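Local coordinates for protein probable glutathione S-transferase (Pseudomonas aeruginosa, PDB 6JWK) that probably catalyses the glutathione-dependent isomerisation of maleylpyruvate, as a zeta-class member of the glutathione S-transferase superfamily, at residues L88-L99 with A141-R151. Numbering follows the deposited sequence.
Sequences LHRAQALELALL and AAETLLNRHRR
The guanidinium of Arg151 overlaps the rim of one face of the His89 imidazole, the two planes 26° apart; Arg151 NE is offset from the ring centre, while His89 NE2 lies above the middle of the guanidinium, 3.3 Å from Arg151 CZ. Arg151 CD sits over the same ring, 3.8 Å from its centroid, in a CH-pi contact; bends at chi2 and chi3 fold the arginine chain back onto the imidazole. At its edge the guanidinium meets Gln92: Arg151 NH2 donates to Gln92 OE1 at 3.0 Å, a fairly straight bond that uses a lone pair in the amide plane. The extended Gln92 chain also brings its amide NE2 over a face of the His149 ring, 3.5 Å from His149 CD2, with amide and ring 16° from parallel. Arg148 CB lies against the opposite face.

Two waters complete this polar end. One accepts from Arg151 NE and donates to both Gln92 OE1 and His149 O, so OE1 receives two bonds; the other joins Gln92 O to His149 ND1. Farther along, segments 88-99 and 141-149 run nearly antiparallel and meet through aliphatic groups. Leu96 CD1 rests on Ala142 CB at 3.7 Å, and Leu99 CD2 fits among Ala141, Ala142 and Leu145 CD1. The methylene Glu95 CG also touches Leu145 CD1, while Glu95 OE2 accepts a hydrogen bond from Ser64 N of the second subunit.

The contact pairs two helices of the all-helical C-terminal GST domain, and helix 87-103 also faces the dimer partner. Its chemistry is divided: leucine and alanine packing gives way to a hydrated network where helix 124-149 ends. There Gln92 links the last helical turn to Arg151, and stacking with the guanidinium would probably disfavour a protonated His89.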
loop_
_atom_site.group_PDB
_atom_site.type_symbol
_atom_site.label_atom_id
_atom_site.label_comp_id
_atom_site.label_asym_id
_atom_site.label_seq_id
_atom_site.Cartn_x
_atom_site.Cartn_y
_atom_site.Cartn_z
ATOM N N LEU B 88 -17.642 6.042 2.923
ATOM C CA LEU B 88 -16.854 7.148 3.475
ATOM C C LEU B 88 -15.928 6.632 4.602
ATOM O O LEU B 88 -14.715 6.969 4.576
ATOM C CB LEU B 88 -17.784 8.252 3.965
ATOM C CG LEU B 88 -17.025 9.371 4.660
ATOM C CD1 LEU B 88 -16.039 9.973 3.694
ATOM C CD2 LEU B 88 -17.949 10.435 5.216
ATOM N N HIS B 89 -16.445 5.861 5.550
ATOM C CA HIS B 89 -15.662 5.382 6.712
ATOM C C HIS B 89 -14.573 4.463 6.157
ATOM O O HIS B 89 -13.459 4.469 6.700
ATOM C CB HIS B 89 -16.587 4.710 7.746
ATOM C CG HIS B 89 -17.625 5.650 8.273
ATOM N ND1 HIS B 89 -18.660 5.228 9.070
ATOM C CD2 HIS B 89 -17.789 6.985 8.115
ATOM C CE1 HIS B 89 -19.445 6.257 9.355
ATOM N NE2 HIS B 89 -18.907 7.346 8.821
ATOM N N ARG B 90 -14.887 3.681 5.123
ATOM C CA ARG B 90 -13.886 2.763 4.517
ATOM C C ARG B 90 -12.753 3.597 3.884
ATOM O O ARG B 90 -11.548 3.305 4.163
ATOM C CB ARG B 90 -14.545 1.816 3.511
ATOM C CG ARG B 90 -13.526 0.859 2.890
ATOM C CD ARG B 90 -14.090 -0.295 2.112
ATOM N NE ARG B 90 -14.966 0.175 1.075
ATOM C CZ ARG B 90 -16.288 0.251 1.161
ATOM N NH1 ARG B 90 -16.984 0.681 0.121
ATOM N NH2 ARG B 90 -16.924 -0.101 2.271
ATOM N N ALA B 91 -13.087 4.634 3.101
ATOM C CA ALA B 91 -12.089 5.486 2.413
ATOM C C ALA B 91 -11.164 6.108 3.453
ATOM O O ALA B 91 -9.959 6.123 3.248
ATOM C CB ALA B 91 -12.744 6.541 1.551
ATOM N N GLN B 92 -11.723 6.554 4.588
ATOM C CA GLN B 92 -10.939 7.183 5.677
ATOM C C GLN B 92 -10.030 6.152 6.357
ATOM O O GLN B 92 -8.891 6.474 6.639
ATOM C CB GLN B 92 -11.939 7.852 6.627
ATOM C CG GLN B 92 -12.494 9.132 6.019
ATOM C CD GLN B 92 -13.520 9.812 6.900
ATOM O OE1 GLN B 92 -14.206 9.174 7.700
ATOM N NE2 GLN B 92 -13.697 11.104 6.663
ATOM N N ALA B 93 -10.532 4.961 6.648
ATOM C CA ALA B 93 -9.721 3.895 7.294
ATOM C C ALA B 93 -8.610 3.466 6.317
ATOM O O ALA B 93 -7.439 3.395 6.727
ATOM C CB ALA B 93 -10.656 2.784 7.689
ATOM N N LEU B 94 -8.934 3.266 5.032
ATOM C CA LEU B 94 -7.899 2.867 4.032
ATOM C C LEU B 94 -6.888 3.985 3.824
ATOM O O LEU B 94 -5.710 3.663 3.657
ATOM C CB LEU B 94 -8.539 2.440 2.709
ATOM C CG LEU B 94 -9.434 1.209 2.807
ATOM C CD1 LEU B 94 -10.176 0.958 1.474
ATOM C CD2 LEU B 94 -8.610 0.010 3.214
ATOM N N GLU B 95 -7.286 5.239 3.968
ATOM C CA GLU B 95 -6.344 6.381 3.788
ATOM C C GLU B 95 -5.262 6.261 4.863
ATOM O O GLU B 95 -4.049 6.457 4.534
ATOM C CB GLU B 95 -7.029 7.751 3.765
ATOM C CG GLU B 95 -6.006 8.908 3.805
ATOM C CD GLU B 95 -6.148 10.168 2.948
ATOM O OE1 GLU B 95 -7.144 10.839 3.159
ATOM O OE2 GLU B 95 -5.162 10.569 2.167
ATOM N N LEU B 96 -5.662 6.043 6.123
ATOM C CA LEU B 96 -4.682 5.961 7.230
ATOM C C LEU B 96 -3.874 4.669 7.117
ATOM O O LEU B 96 -2.668 4.715 7.316
ATOM C CB LEU B 96 -5.429 6.082 8.558
ATOM C CG LEU B 96 -4.554 6.086 9.801
ATOM C CD1 LEU B 96 -3.395 7.038 9.687
ATOM C CD2 LEU B 96 -5.419 6.441 10.994
ATOM N N ALA B 97 -4.515 3.547 6.848
ATOM C CA ALA B 97 -3.804 2.247 6.708
ATOM C C ALA B 97 -2.752 2.322 5.587
ATOM O O ALA B 97 -1.641 1.810 5.793
ATOM C CB ALA B 97 -4.790 1.114 6.492
ATOM N N LEU B 98 -3.090 2.942 4.455
ATOM C CA LEU B 98 -2.237 3.019 3.244
ATOM C C LEU B 98 -1.163 4.055 3.480
ATOM O O LEU B 98 -0.053 3.826 2.996
ATOM C CB LEU B 98 -3.067 3.350 2.001
ATOM C CG LEU B 98 -3.949 2.185 1.589
ATOM C CD1 LEU B 98 -5.069 2.699 0.704
ATOM C CD2 LEU B 98 -3.128 1.103 0.884
ATOM N N LEU B 99 -1.425 5.074 4.291
ATOM C CA LEU B 99 -0.329 5.994 4.688
ATOM C C LEU B 99 0.808 5.219 5.347
ATOM O O LEU B 99 1.994 5.437 5.003
ATOM C CB LEU B 99 -0.884 7.071 5.614
ATOM C CG LEU B 99 0.116 8.028 6.242
ATOM C CD1 LEU B 99 0.811 8.897 5.183
ATOM C CD2 LEU B 99 -0.658 8.927 7.195
ATOM N N ALA B 141 1.394 13.018 9.856
ATOM C CA ALA B 141 0.186 12.980 9.001
ATOM C C ALA B 141 -0.804 11.991 9.623
ATOM O O ALA B 141 -1.986 12.305 9.638
ATOM C CB ALA B 141 0.557 12.620 7.557
ATOM N N ALA B 142 -0.325 10.875 10.181
ATOM C CA ALA B 142 -1.175 9.803 10.775
ATOM C C ALA B 142 -1.907 10.364 12.007
ATOM O O ALA B 142 -3.083 10.142 12.145
ATOM C CB ALA B 142 -0.329 8.600 11.149
ATOM N N GLU B 143 -1.194 11.109 12.841
ATOM C CA GLU B 143 -1.750 11.761 14.077
ATOM C C GLU B 143 -2.914 12.643 13.619
ATOM O O GLU B 143 -3.988 12.554 14.197
ATOM C CB GLU B 143 -0.621 12.529 14.782
ATOM C CG GLU B 143 -1.058 13.362 15.980
ATOM C CD GLU B 143 -1.212 12.583 17.279
ATOM O OE1 GLU B 143 -0.941 11.330 17.246
ATOM O OE2 GLU B 143 -1.627 13.198 18.329
ATOM N N THR B 144 -2.734 13.454 12.576
ATOM C CA THR B 144 -3.790 14.371 12.059
ATOM C C THR B 144 -4.979 13.573 11.518
ATOM O O THR B 144 -6.150 13.920 11.857
ATOM C CB THR B 144 -3.215 15.331 10.995
ATOM O OG1 THR B 144 -2.271 16.098 11.714
ATOM C CG2 THR B 144 -4.233 16.250 10.365
ATOM N N LEU B 145 -4.739 12.500 10.753
ATOM C CA LEU B 145 -5.892 11.733 10.206
ATOM C C LEU B 145 -6.668 11.112 11.374
ATOM O O LEU B 145 -7.871 11.005 11.277
ATOM C CB LEU B 145 -5.413 10.651 9.216
ATOM C CG LEU B 145 -4.781 11.192 7.935
ATOM C CD1 LEU B 145 -4.321 10.022 7.096
ATOM C CD2 LEU B 145 -5.695 12.102 7.113
ATOM N N LEU B 146 -5.971 10.573 12.369
ATOM C CA LEU B 146 -6.629 9.937 13.538
ATOM C C LEU B 146 -7.493 10.993 14.232
ATOM O O LEU B 146 -8.677 10.722 14.435
ATOM C CB LEU B 146 -5.587 9.338 14.489
ATOM C CG LEU B 146 -6.141 8.720 15.764
ATOM C CD1 LEU B 146 -7.094 7.580 15.448
ATOM C CD2 LEU B 146 -5.006 8.257 16.664
ATOM N N ASN B 147 -6.921 12.149 14.529
ATOM C CA ASN B 147 -7.642 13.262 15.211
ATOM C C ASN B 147 -8.838 13.751 14.407
ATOM O O ASN B 147 -9.851 14.019 15.029
ATOM C CB ASN B 147 -6.757 14.466 15.460
ATOM C CG ASN B 147 -5.801 14.211 16.592
ATOM O OD1 ASN B 147 -6.139 13.485 17.523
ATOM N ND2 ASN B 147 -4.619 14.803 16.508
ATOM N N ARG B 148 -8.769 13.791 13.074
ATOM C CA ARG B 148 -9.841 14.371 12.223
ATOM C C ARG B 148 -10.869 13.349 11.792
ATOM O O ARG B 148 -12.001 13.754 11.568
ATOM C CB ARG B 148 -9.253 15.051 10.981
ATOM C CG ARG B 148 -8.327 16.168 11.420
ATOM C CD ARG B 148 -8.218 17.310 10.479
ATOM N NE ARG B 148 -7.478 18.370 11.126
ATOM C CZ ARG B 148 -7.157 19.500 10.536
ATOM N NH1 ARG B 148 -7.581 19.726 9.307
ATOM N NH2 ARG B 148 -6.487 20.425 11.196
ATOM N N HIS B 149 -10.549 12.063 11.679
ATOM C CA HIS B 149 -11.488 11.144 10.995
ATOM C C HIS B 149 -11.926 9.959 11.855
ATOM O O HIS B 149 -12.759 9.190 11.365
ATOM C CB HIS B 149 -10.884 10.670 9.663
ATOM C CG HIS B 149 -10.629 11.790 8.706
ATOM N ND1 HIS B 149 -9.559 11.779 7.813
ATOM C CD2 HIS B 149 -11.301 12.945 8.480
ATOM C CE1 HIS B 149 -9.575 12.913 7.115
ATOM N NE2 HIS B 149 -10.611 13.661 7.528
ATOM N N ARG B 150 -11.310 9.725 13.004
ATOM C CA ARG B 150 -11.669 8.550 13.829
ATOM C C ARG B 150 -13.173 8.538 14.121
ATOM O O ARG B 150 -13.797 9.617 14.218
ATOM C CB ARG B 150 -10.900 8.497 15.140
ATOM C CG ARG B 150 -11.378 9.506 16.183
ATOM C CD ARG B 150 -10.341 9.661 17.262
ATOM N NE ARG B 150 -10.033 8.399 17.918
ATOM C CZ ARG B 150 -8.978 8.204 18.702
ATOM N NH1 ARG B 150 -8.092 9.149 18.921
ATOM N NH2 ARG B 150 -8.794 7.038 19.255
ATOM N N ARG B 151 -13.749 7.362 14.261
ATOM C CA ARG B 151 -15.192 7.237 14.564
ATOM C C ARG B 151 -15.408 6.972 16.052
ATOM O O ARG B 151 -16.548 7.087 16.493
ATOM C CB ARG B 151 -15.825 6.171 13.676
ATOM C CG ARG B 151 -15.737 6.504 12.190
ATOM C CD ARG B 151 -16.747 7.594 11.846
ATOM N NE ARG B 151 -16.311 8.460 10.764
ATOM C CZ ARG B 151 -16.999 9.503 10.330
ATOM N NH1 ARG B 151 -18.158 9.790 10.918
ATOM N NH2 ARG B 151 -16.504 10.265 9.351
HETATM O O HOH W 1 -13.824 7.404 9.736
HETATM O O HOH W 2 -8.270 9.062 7.277
#